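PDB 1Y7W: halotolerant alpha-type carbonic anhydrase (dCA II) from Dunaliella salina, which catalyses the reversible hydration of carbon dioxide to bicarbonate at a zinc site and, as a halotolerant enzyme, works in high salt. Local coordinates for residues A85-A93 with T104-L112. Numbering follows the deposited sequence.
Sequences ADGITLTNA and TFDQPAANL. With NA (sodium ion), chain C.
Leu90 and Phe105 meet side chain to ring where the loop 104-112 runs beside the short strand 89-90. Followed outward, Leu90 CB stands 4.0 Å from Phe105 CG, at the root of the ring. With CG anti to the carbonyl carbon (chi1 -60°), the branch then divides: CD1 lies over one face, 4.0 Å from the Phe105 ring centroid and 26° off its normal, a CH-pi contact, whereas CD2 reaches both Phe105 CD1 and Pro108 CG. Ile88 CG2 touches the same Pro108 CG at 4.2 Å. Pro108 CG thus joins Leu90 to Ile88, whose CD1 lies 3.8 Å from Ala110 O. In this alpha-type carbonic anhydrase fold, Leu90 and Phe105 also pack on Phe129 and Pro126 of strand 120-133, which carries the zinc ligands His130 and His132; the Phe105 side chain itself is about 13 Å from the zinc ion. An alanine at Phe105 would probably open a gap beside Leu90 CD1 and cost Pro126 its contact with the ring.

Polar bonds fix the register at one end. Asp106 N donates to Thr91 O at 2.8 Å in a nearly straight bond. The Asp106 carboxylate then divides its oxygens: OD1 accepts a weak bond from Thr91 OG1, while OD2 takes Asn92 ND2 at 3.0 Å on its syn side, 31° out of the carboxylate plane. Water 4 joins Thr91 N to Asp106 O, a second tie between these backbones.

At the other end Asn111 OD1 lies against Asp86 CB at 3.1 Å, and water 2 accepts from Asn111 ND2 and donates weakly to Gly87 O. The sodium ion is bound by Gly82 O, Gln84 O, Gly87 O and waters 1 and 3. This chemistry implies an uneven join: direct bonds around Asp106, hydrophobic contact in the middle, and a water-bridged amide near the sodium site, where the cation would probably polarise the Gly87 carbonyl.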
ATOM      1  N   ALA A  85     -13.646  -4.714 -21.169  1.00 27.20           N
ATOM      2  CA  ALA A  85     -14.831  -5.143 -20.431  1.00 26.38           C
ATOM      3  C   ALA A  85     -14.446  -5.757 -19.056  1.00 25.88           C
ATOM      4  O   ALA A  85     -15.042  -5.467 -18.012  1.00 27.36           O
ATOM      5  CB  ALA A  85     -15.580  -6.193 -21.263  1.00 27.45           C
ATOM      6  N   ASP A  86     -13.467  -6.634 -19.030  1.00 27.19           N
ATOM      7  CA  ASP A  86     -13.174  -7.207 -17.719  1.00 27.36           C
ATOM      8  C   ASP A  86     -11.952  -6.575 -17.090  1.00 25.95           C
ATOM      9  O   ASP A  86     -11.204  -7.254 -16.371  1.00 26.83           O
ATOM     10  CB  ASP A  86     -13.005  -8.721 -17.811  1.00 33.17           C
ATOM     11  CG  ASP A  86     -12.397  -9.126 -19.081  1.00 37.08           C
ATOM     12  OD1 ASP A  86     -11.583  -8.312 -19.589  1.00 39.94           O
ATOM     13  OD2 ASP A  86     -12.758 -10.236 -19.580  1.00 40.54           O
ATOM     14  N   GLY A  87     -11.753  -5.295 -17.387  1.00 24.27           N
ATOM     15  CA  GLY A  87     -10.612  -4.549 -16.841  1.00 22.66           C
ATOM     16  C   GLY A  87     -11.180  -3.547 -15.860  1.00 22.49           C
ATOM     17  O   GLY A  87     -12.222  -2.941 -16.107  1.00 22.84           O
ATOM     18  N   ILE A  88     -10.504  -3.364 -14.722  1.00 21.21           N
ATOM     19  CA  ILE A  88     -10.999  -2.469 -13.693  1.00 19.22           C
ATOM     20  C   ILE A  88     -10.520  -1.030 -13.821  1.00 20.13           C
ATOM     21  O   ILE A  88      -9.309  -0.770 -14.011  1.00 19.17           O
ATOM     22  CB  ILE A  88     -10.578  -3.008 -12.258  1.00 20.12           C
ATOM     23  CG1 ILE A  88     -11.410  -4.268 -11.918  1.00 19.01           C
ATOM     24  CG2 ILE A  88     -10.860  -1.936 -11.180  1.00 20.62           C
ATOM     25  CD1 ILE A  88     -11.142  -4.891 -10.523  1.00 19.95           C
ATOM     26  N   THR A  89     -11.461  -0.093 -13.703  1.00 20.35           N
ATOM     27  CA  THR A  89     -11.101   1.331 -13.679  1.00 18.46           C
ATOM     28  C   THR A  89     -11.610   1.851 -12.358  1.00 19.13           C
ATOM     29  O   THR A  89     -12.773   1.672 -12.029  1.00 19.69           O
ATOM     30  CB  THR A  89     -11.782   2.136 -14.786  1.00 21.00           C
ATOM     31  OG1 THR A  89     -11.329   1.633 -16.057  1.00 19.75           O
ATOM     32  CG2 THR A  89     -11.384   3.652 -14.621  1.00 21.30           C
ATOM     33  N   LEU A  90     -10.749   2.510 -11.581  1.00 18.39           N
ATOM     34  CA  LEU A  90     -11.160   3.076 -10.295  1.00 19.67           C
ATOM     35  C   LEU A  90     -11.901   4.358 -10.674  1.00 20.23           C
ATOM     36  O   LEU A  90     -11.330   5.261 -11.268  1.00 20.79           O
ATOM     37  CB  LEU A  90      -9.911   3.397  -9.470  1.00 19.31           C
ATOM     38  CG  LEU A  90      -9.052   2.146  -9.201  1.00 19.82           C
ATOM     39  CD1 LEU A  90      -7.960   2.566  -8.241  1.00 20.41           C
ATOM     40  CD2 LEU A  90      -9.882   1.013  -8.601  1.00 20.17           C
ATOM     41  N   THR A  91     -13.169   4.426 -10.295  0.50 21.12           N
ATOM     42  CA  THR A  91     -13.990   5.564 -10.670  0.50 21.40           C
ATOM     43  C   THR A  91     -14.407   6.469  -9.502  0.50 22.33           C
ATOM     44  O   THR A  91     -14.447   6.026  -8.355  0.50 23.26           O
ATOM     45  CB  THR A  91     -15.251   5.058 -11.421  0.50 20.41           C
ATOM     46  OG1 THR A  91     -16.162   4.510 -10.477  0.50 19.96           O
ATOM     47  CG2 THR A  91     -14.879   4.001 -12.439  0.50 16.10           C
ATOM     48  N   ASN A  92     -14.713   7.740  -9.810  1.00 23.70           N
ATOM     49  CA  ASN A  92     -15.109   8.710  -8.777  1.00 25.40           C
ATOM     50  C   ASN A  92     -13.923   8.723  -7.746  1.00 23.45           C
ATOM     51  O   ASN A  92     -14.119   8.686  -6.531  1.00 22.56           O
ATOM     52  CB  ASN A  92     -16.434   8.295  -8.100  1.00 29.02           C
ATOM     53  CG  ASN A  92     -16.905   9.299  -7.038  1.00 36.91           C
ATOM     54  OD1 ASN A  92     -16.496  10.475  -7.041  1.00 39.93           O
ATOM     55  ND2 ASN A  92     -17.791   8.851  -6.128  1.00 38.89           N
ATOM     56  N   ALA A  93     -12.712   8.712  -8.284  1.00 22.19           N
ATOM     57  CA  ALA A  93     -11.514   8.713  -7.461  1.00 21.64           C
ATOM     58  C   ALA A  93     -11.343  10.075  -6.729  1.00 22.52           C
ATOM     59  O   ALA A  93     -11.748  11.126  -7.231  1.00 19.26           O
ATOM     60  CB  ALA A  93     -10.301   8.428  -8.350  1.00 21.35           C
ATOM     61  N   THR A 104      -9.263   7.178  -2.615  1.00 17.99           N
ATOM     62  CA  THR A 104     -10.462   6.359  -2.428  1.00 18.84           C
ATOM     63  C   THR A 104     -11.251   6.431  -3.749  1.00 19.21           C
ATOM     64  O   THR A 104     -10.963   7.256  -4.642  1.00 19.15           O
ATOM     65  CB  THR A 104     -11.342   6.895  -1.253  1.00 19.39           C
ATOM     66  OG1 THR A 104     -11.474   8.320  -1.383  1.00 23.08           O
ATOM     67  CG2 THR A 104     -10.679   6.590   0.132  1.00 19.46           C
ATOM     68  N   PHE A 105     -12.264   5.581  -3.899  1.00 19.81           N
ATOM     69  CA  PHE A 105     -12.976   5.540  -5.157  1.00 20.03           C
ATOM     70  C   PHE A 105     -14.222   4.666  -4.964  1.00 22.00           C
ATOM     71  O   PHE A 105     -14.421   4.102  -3.906  1.00 21.04           O
ATOM     72  CB  PHE A 105     -12.034   4.925  -6.230  1.00 18.63           C
ATOM     73  CG  PHE A 105     -11.145   3.789  -5.698  1.00 19.81           C
ATOM     74  CD1 PHE A 105     -11.678   2.552  -5.365  1.00 18.68           C
ATOM     75  CD2 PHE A 105      -9.779   4.042  -5.380  1.00 17.71           C
ATOM     76  CE1 PHE A 105     -10.859   1.554  -4.691  1.00 19.44           C
ATOM     77  CE2 PHE A 105      -8.977   3.095  -4.733  1.00 17.38           C
ATOM     78  CZ  PHE A 105      -9.520   1.841  -4.386  1.00 16.85           C
ATOM     79  N   ASP A 106     -15.072   4.600  -5.979  1.00 24.03           N
ATOM     80  CA  ASP A 106     -16.238   3.753  -5.861  1.00 25.43           C
ATOM     81  C   ASP A 106     -15.749   2.302  -5.737  1.00 25.70           C
ATOM     82  O   ASP A 106     -14.797   1.913  -6.417  1.00 24.32           O
ATOM     83  CB  ASP A 106     -17.083   3.910  -7.110  1.00 27.01           C
ATOM     84  CG  ASP A 106     -17.792   5.237  -7.168  1.00 29.27           C
ATOM     85  OD1 ASP A 106     -18.147   5.643  -8.293  1.00 30.72           O
ATOM     86  OD2 ASP A 106     -17.982   5.855  -6.106  1.00 29.21           O
ATOM     87  N   GLN A 107     -16.366   1.505  -4.880  1.00 28.18           N
ATOM     88  CA  GLN A 107     -15.911   0.105  -4.755  1.00 30.30           C
ATOM     89  C   GLN A 107     -16.126  -0.715  -6.005  1.00 29.23           C
ATOM     90  O   GLN A 107     -17.253  -0.787  -6.525  1.00 27.90           O
ATOM     91  CB  GLN A 107     -16.627  -0.597  -3.622  1.00 34.26           C
ATOM     92  CG  GLN A 107     -15.799  -0.703  -2.365  1.00 39.99           C
ATOM     93  CD  GLN A 107     -16.609  -1.291  -1.193  1.00 42.70           C
ATOM     94  OE1 GLN A 107     -16.416  -0.880  -0.025  1.00 44.20           O
ATOM     95  NE2 GLN A 107     -17.515  -2.258  -1.500  1.00 41.37           N
ATOM     96  N   PRO A 108     -15.054  -1.318  -6.541  1.00 27.73           N
ATOM     97  CA  PRO A 108     -15.210  -2.140  -7.740  1.00 26.98           C
ATOM     98  C   PRO A 108     -16.142  -3.330  -7.380  1.00 27.96           C
ATOM     99  O   PRO A 108     -16.141  -3.824  -6.262  1.00 26.77           O
ATOM    100  CB  PRO A 108     -13.777  -2.626  -8.046  1.00 26.54           C
ATOM    101  CG  PRO A 108     -12.927  -1.564  -7.500  1.00 26.91           C
ATOM    102  CD  PRO A 108     -13.633  -1.142  -6.201  1.00 27.56           C
ATOM    103  N   ALA A 109     -16.908  -3.815  -8.347  1.00 29.76           N
ATOM    104  CA  ALA A 109     -17.823  -4.921  -8.044  1.00 31.29           C
ATOM    105  C   ALA A 109     -17.795  -6.035  -9.081  1.00 31.68           C
ATOM    106  O   ALA A 109     -18.563  -7.008  -8.967  1.00 35.08           O
ATOM    107  CB  ALA A 109     -19.305  -4.383  -7.862  1.00 30.83           C
ATOM    108  N   ALA A 110     -16.932  -5.913 -10.085  1.00 29.01           N
ATOM    109  CA  ALA A 110     -16.838  -6.947 -11.106  1.00 27.11           C
ATOM    110  C   ALA A 110     -15.394  -7.323 -11.371  1.00 26.41           C
ATOM    111  O   ALA A 110     -14.511  -6.515 -11.138  1.00 25.27           O
ATOM    112  CB  ALA A 110     -17.469  -6.459 -12.424  1.00 28.41           C
ATOM    113  N   ASN A 111     -15.169  -8.537 -11.868  1.00 24.04           N
ATOM    114  CA  ASN A 111     -13.814  -8.969 -12.220  1.00 23.97           C
ATOM    115  C   ASN A 111     -12.856  -8.832 -11.064  1.00 21.09           C
ATOM    116  O   ASN A 111     -11.682  -8.546 -11.251  1.00 22.34           O
ATOM    117  CB  ASN A 111     -13.322  -8.148 -13.407  1.00 26.53           C
ATOM    118  CG  ASN A 111     -14.247  -8.271 -14.596  1.00 30.70           C
ATOM    119  OD1 ASN A 111     -14.413  -9.374 -15.111  1.00 33.19           O
ATOM    120  ND2 ASN A 111     -14.872  -7.154 -15.029  1.00 31.72           N
ATOM    121  N   LEU A 112     -13.362  -9.081  -9.870  1.00 22.03           N
ATOM    122  CA  LEU A 112     -12.554  -8.934  -8.659  1.00 19.44           C
ATOM    123  C   LEU A 112     -11.431  -9.980  -8.572  1.00 20.95           C
ATOM    124  O   LEU A 112     -11.563 -11.115  -9.053  1.00 18.87           O
ATOM    125  CB  LEU A 112     -13.438  -9.072  -7.458  1.00 20.81           C
ATOM    126  CG  LEU A 112     -14.508  -7.951  -7.315  1.00 19.88           C
ATOM    127  CD1 LEU A 112     -15.305  -8.219  -6.039  1.00 20.00           C
ATOM    128  CD2 LEU A 112     -13.849  -6.571  -7.224  1.00 17.97           C
TER
HETATM  129 NA    NA C 281     -13.266  -1.691 -17.855  1.00 23.25          NA
HETATM  130  O   HOH W   1     -15.128  -2.805 -17.223  1.00 35.45           O
HETATM  131  O   HOH W   2     -14.661  -4.058 -14.180  1.00 41.48           O
HETATM  132  O   HOH W   3     -13.734  -0.062 -16.464  1.00 29.96           O
HETATM  133  O   HOH W   4     -14.263   2.162  -9.020  1.00 23.19           O
HETATM  134  O   HOH W   5     -16.159   7.225  -4.229  1.00 47.05           O